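Local coordinates for prolyl 4-hydroxylase (Phytophthora capsici LT1534, PDB 6IUQ), which probably hydroxylates proline residues at carbon 4 as an iron(II)- and 2-oxoglutarate-dependent oxygenase of the double-stranded beta-helix fold, at residues 32-46 / 202-214. Numbering follows the deposited sequence.
Sequences LDDKGYVVIDDCFGH and MDRVVLFQSDWML
Asp-203, beside Arg-204, reaches into the turn that follows strand 37-40, where that strand is added as the outermost one of the larger sheet of this double-stranded beta-helix. Strands 37-40 and 204-209 run antiparallel (171°), with Val-38 facing Leu-207 and Ile-40 facing Val-205 as hydrogen-bonded pairs; strand 166-173 flanks 204-209 on its other side.

With CG swung opposite its own backbone N (chi1 -162°), Asp-203 turns its carboxylate toward the amides of the turn. OD1 accepts from Phe-44 N at 2.9 Å and OD2 from Gly-45 N at 2.8 Å, each on its syn side, so both oxygens are fixed just before helix 46-61 begins. Its backbone O takes Cys-43 N, and a water bridges OD2 to Asp-42 OD1, probably easing the repulsion between these two acids.

Val-205 carries the apolar part next door: its CG2 sits 3.6 Å from Cys-43 CB and also meets the edge of the Phe-44 ring. Farther along, Leu-207 runs alongside Val-38 on the same face of the sheet, with CB 3.8 Å from Val-38 CG1. Phe-208 projects to the other face, its side chain close to the iron(II). At the far end, Gln-209 NE2 donates to Leu-32 O from above the carbonyl plane and is also hydrogen-bonded to Tyr-130 OH, while Gln-209 OE1 accepts from Lys-167 NZ.

On the more exposed margin Arg-204 bends at chi3 (-81°) and forms a salt bridge with Asp-41, NE at 2.7 Å and NH2 at 3.0 Å both converging on the single oxygen OD1.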
# COMPACT_ATOMS: atom_id res chain seq x y z
N LEU A 32 -12.23 -3.85 2.97
CA LEU A 32 -10.79 -4.04 3.11
C LEU A 32 -10.51 -5.52 3.35
O LEU A 32 -9.66 -6.13 2.69
CB LEU A 32 -10.25 -3.19 4.26
CG LEU A 32 -8.84 -3.53 4.73
CD1 LEU A 32 -7.83 -3.29 3.60
CD2 LEU A 32 -8.46 -2.72 5.98
N ASP A 33 -11.25 -6.10 4.28
CA ASP A 33 -11.06 -7.49 4.61
C ASP A 33 -11.44 -8.45 3.47
O ASP A 33 -10.79 -9.47 3.27
CB ASP A 33 -11.88 -7.84 5.84
CG ASP A 33 -11.56 -9.21 6.36
OD1 ASP A 33 -10.37 -9.47 6.62
OD2 ASP A 33 -12.50 -10.02 6.49
N ASP A 34 -12.50 -8.12 2.73
CA ASP A 34 -12.96 -9.00 1.66
C ASP A 34 -12.15 -8.81 0.37
O ASP A 34 -11.52 -9.75 -0.13
CB ASP A 34 -14.46 -8.76 1.40
CG ASP A 34 -14.95 -9.43 0.12
OD1 ASP A 34 -14.53 -10.57 -0.15
OD2 ASP A 34 -15.75 -8.81 -0.62
N LYS A 35 -12.14 -7.58 -0.14
CA LYS A 35 -11.50 -7.30 -1.42
C LYS A 35 -9.98 -7.12 -1.32
O LYS A 35 -9.27 -7.31 -2.29
CB LYS A 35 -12.14 -6.04 -2.05
CG LYS A 35 -13.63 -6.20 -2.27
CD LYS A 35 -14.04 -5.84 -3.69
CE LYS A 35 -15.14 -6.78 -4.20
NZ LYS A 35 -14.83 -7.39 -5.54
N GLY A 36 -9.49 -6.76 -0.14
CA GLY A 36 -8.06 -6.61 0.06
C GLY A 36 -7.63 -5.15 0.07
O GLY A 36 -6.54 -4.82 0.49
N TYR A 37 -8.52 -4.28 -0.38
CA TYR A 37 -8.26 -2.86 -0.46
C TYR A 37 -9.56 -2.11 -0.33
O TYR A 37 -10.62 -2.67 -0.58
CB TYR A 37 -7.63 -2.49 -1.78
CG TYR A 37 -8.61 -2.63 -2.93
CD1 TYR A 37 -8.83 -3.86 -3.53
CD2 TYR A 37 -9.33 -1.54 -3.39
CE1 TYR A 37 -9.70 -4.00 -4.54
CE2 TYR A 37 -10.24 -1.68 -4.43
CZ TYR A 37 -10.42 -2.91 -5.00
OH TYR A 37 -11.30 -3.08 -6.03
N VAL A 38 -9.47 -0.83 -0.03
CA VAL A 38 -10.64 0.02 -0.09
C VAL A 38 -10.20 1.48 -0.30
O VAL A 38 -9.15 1.90 0.19
CB VAL A 38 -11.50 -0.15 1.18
CG1 VAL A 38 -10.71 0.22 2.45
CG2 VAL A 38 -12.81 0.63 1.07
N VAL A 39 -10.99 2.23 -1.08
CA VAL A 39 -10.70 3.62 -1.42
C VAL A 39 -11.70 4.56 -0.73
O VAL A 39 -12.90 4.31 -0.75
CB VAL A 39 -10.77 3.85 -2.93
CG1 VAL A 39 -10.56 5.34 -3.25
CG2 VAL A 39 -9.74 2.95 -3.66
N ILE A 40 -11.20 5.62 -0.10
CA ILE A 40 -12.06 6.59 0.58
C ILE A 40 -11.79 8.01 0.08
O ILE A 40 -10.71 8.56 0.33
CB ILE A 40 -11.85 6.57 2.10
CG1 ILE A 40 -11.61 5.15 2.61
CG2 ILE A 40 -13.05 7.22 2.81
CD1 ILE A 40 -11.48 5.09 4.11
N ASP A 41 -12.76 8.58 -0.62
CA ASP A 41 -12.61 9.93 -1.15
C ASP A 41 -13.00 10.96 -0.10
O ASP A 41 -13.86 10.69 0.75
CB ASP A 41 -13.46 10.11 -2.41
CG ASP A 41 -12.84 9.42 -3.62
OD1 ASP A 41 -11.65 9.65 -3.90
OD2 ASP A 41 -13.56 8.64 -4.28
N ASP A 42 -12.34 12.11 -0.17
CA ASP A 42 -12.58 13.26 0.70
C ASP A 42 -12.60 12.87 2.18
O ASP A 42 -13.50 13.24 2.94
CB ASP A 42 -13.88 13.96 0.27
CG ASP A 42 -13.82 14.43 -1.17
OD1 ASP A 42 -12.97 15.29 -1.49
OD2 ASP A 42 -14.61 13.92 -2.00
N CYS A 43 -11.58 12.13 2.59
CA CYS A 43 -11.57 11.51 3.90
C CYS A 43 -11.36 12.54 5.03
O CYS A 43 -12.16 12.61 5.95
CB CYS A 43 -10.49 10.42 3.91
SG CYS A 43 -10.35 9.49 5.44
N PHE A 44 -10.31 13.36 4.95
CA PHE A 44 -10.02 14.32 6.01
C PHE A 44 -10.81 15.62 5.84
O PHE A 44 -11.02 16.35 6.81
CB PHE A 44 -8.52 14.64 6.07
CG PHE A 44 -7.67 13.51 6.58
CD1 PHE A 44 -7.34 12.46 5.75
CD2 PHE A 44 -7.23 13.50 7.90
CE1 PHE A 44 -6.55 11.39 6.23
CE2 PHE A 44 -6.44 12.44 8.40
CZ PHE A 44 -6.10 11.38 7.56
N GLY A 45 -11.23 15.90 4.61
CA GLY A 45 -11.82 17.18 4.29
C GLY A 45 -10.75 18.06 3.68
O GLY A 45 -9.56 17.90 3.96
N HIS A 46 -11.17 19.00 2.85
CA HIS A 46 -10.23 19.73 2.02
C HIS A 46 -9.30 20.64 2.80
O HIS A 46 -8.11 20.75 2.48
CB HIS A 46 -10.98 20.55 0.97
CG HIS A 46 -10.08 21.23 -0.01
ND1 HIS A 46 -9.63 22.52 0.17
CD2 HIS A 46 -9.49 20.77 -1.14
CE1 HIS A 46 -8.83 22.84 -0.83
NE2 HIS A 46 -8.72 21.80 -1.63
N MSE A 202 -6.26 14.37 -4.39
CA MSE A 202 -6.23 15.12 -3.15
C MSE A 202 -7.26 14.57 -2.16
O MSE A 202 -8.43 14.40 -2.50
CB MSE A 202 -6.50 16.61 -3.44
CG MSE A 202 -6.59 17.54 -2.23
SE MSE A 202 -4.96 17.61 -1.18
CE MSE A 202 -4.92 19.48 -0.62
N ASP A 203 -6.80 14.28 -0.95
CA ASP A 203 -7.66 13.88 0.16
C ASP A 203 -8.32 12.51 -0.09
O ASP A 203 -9.36 12.18 0.49
CB ASP A 203 -8.71 14.95 0.43
CG ASP A 203 -9.33 14.81 1.80
OD1 ASP A 203 -8.66 14.20 2.67
OD2 ASP A 203 -10.47 15.29 2.01
N ARG A 204 -7.70 11.71 -0.95
CA ARG A 204 -8.11 10.33 -1.12
C ARG A 204 -7.26 9.40 -0.27
O ARG A 204 -6.04 9.50 -0.25
CB ARG A 204 -8.01 9.92 -2.60
CG ARG A 204 -8.15 8.43 -2.83
CD ARG A 204 -8.19 8.14 -4.31
NE ARG A 204 -9.51 8.37 -4.88
CZ ARG A 204 -9.79 8.29 -6.18
NH1 ARG A 204 -8.83 8.01 -7.07
NH2 ARG A 204 -11.04 8.48 -6.59
N VAL A 205 -7.92 8.49 0.43
CA VAL A 205 -7.26 7.49 1.26
C VAL A 205 -7.42 6.09 0.64
O VAL A 205 -8.53 5.69 0.28
CB VAL A 205 -7.83 7.49 2.72
CG1 VAL A 205 -7.42 6.25 3.46
CG2 VAL A 205 -7.37 8.72 3.47
N VAL A 206 -6.31 5.37 0.50
CA VAL A 206 -6.37 3.95 0.12
C VAL A 206 -5.87 3.11 1.29
O VAL A 206 -4.82 3.41 1.87
CB VAL A 206 -5.54 3.64 -1.13
CG1 VAL A 206 -5.77 2.18 -1.57
CG2 VAL A 206 -5.88 4.58 -2.26
N LEU A 207 -6.64 2.10 1.68
CA LEU A 207 -6.21 1.12 2.66
C LEU A 207 -6.09 -0.16 1.91
O LEU A 207 -6.98 -0.47 1.10
CB LEU A 207 -7.20 0.94 3.80
CG LEU A 207 -7.69 2.18 4.56
CD1 LEU A 207 -8.66 1.76 5.63
CD2 LEU A 207 -6.53 2.95 5.15
N PHE A 208 -5.01 -0.90 2.15
CA PHE A 208 -4.93 -2.25 1.63
C PHE A 208 -4.09 -3.19 2.52
O PHE A 208 -3.44 -2.75 3.46
CB PHE A 208 -4.44 -2.23 0.17
CG PHE A 208 -3.07 -1.63 -0.07
CD1 PHE A 208 -1.92 -2.37 0.16
CD2 PHE A 208 -2.94 -0.38 -0.66
CE1 PHE A 208 -0.65 -1.84 -0.13
CE2 PHE A 208 -1.67 0.15 -0.95
CZ PHE A 208 -0.52 -0.60 -0.69
N GLN A 209 -4.16 -4.48 2.24
CA GLN A 209 -3.45 -5.49 3.02
C GLN A 209 -1.95 -5.46 2.71
O GLN A 209 -1.56 -5.70 1.58
CB GLN A 209 -4.02 -6.88 2.73
CG GLN A 209 -5.55 -6.95 2.83
CD GLN A 209 -6.03 -7.08 4.27
OE1 GLN A 209 -5.23 -7.29 5.19
NE2 GLN A 209 -7.34 -6.93 4.49
N SER A 210 -1.12 -5.17 3.70
CA SER A 210 0.31 -5.14 3.44
C SER A 210 0.85 -6.52 3.03
O SER A 210 1.73 -6.61 2.16
CB SER A 210 1.06 -4.59 4.65
OG SER A 210 0.48 -3.35 5.07
N ASP A 211 0.32 -7.61 3.62
CA ASP A 211 0.87 -8.94 3.35
C ASP A 211 0.17 -9.74 2.25
O ASP A 211 0.66 -10.81 1.89
CB ASP A 211 0.92 -9.78 4.62
CG ASP A 211 -0.38 -9.78 5.37
OD1 ASP A 211 -1.26 -8.94 5.06
OD2 ASP A 211 -0.52 -10.60 6.29
N TRP A 212 -0.95 -9.27 1.70
CA TRP A 212 -1.47 -9.97 0.53
C TRP A 212 -2.10 -9.12 -0.56
O TRP A 212 -2.97 -9.60 -1.28
CB TRP A 212 -2.48 -11.06 0.93
CG TRP A 212 -3.61 -10.75 1.86
CD1 TRP A 212 -3.59 -10.83 3.24
CD2 TRP A 212 -4.96 -10.41 1.51
NE1 TRP A 212 -4.82 -10.54 3.75
CE2 TRP A 212 -5.69 -10.28 2.72
CE3 TRP A 212 -5.63 -10.18 0.30
CZ2 TRP A 212 -7.05 -9.94 2.75
CZ3 TRP A 212 -6.98 -9.86 0.33
CH2 TRP A 212 -7.68 -9.74 1.55
N MSE A 213 -1.66 -7.87 -0.70
CA MSE A 213 -2.07 -7.05 -1.83
C MSE A 213 -0.88 -6.63 -2.71
O MSE A 213 -0.12 -5.72 -2.37
CB MSE A 213 -2.83 -5.81 -1.36
CG MSE A 213 -3.27 -4.91 -2.48
SE MSE A 213 -4.41 -5.83 -3.81
CE MSE A 213 -5.81 -6.50 -2.64
N LEU A 214 -0.75 -7.29 -3.86
CA LEU A 214 0.30 -6.95 -4.82
C LEU A 214 -0.01 -5.58 -5.43
O LEU A 214 -1.17 -5.27 -5.72
CB LEU A 214 0.41 -8.03 -5.92
CG LEU A 214 1.50 -7.81 -6.98
CD1 LEU A 214 2.89 -7.99 -6.39
CD2 LEU A 214 1.30 -8.70 -8.20
O HOH W 1 -11.80 16.87 0.32
O HOH W 2 -10.80 12.77 -2.32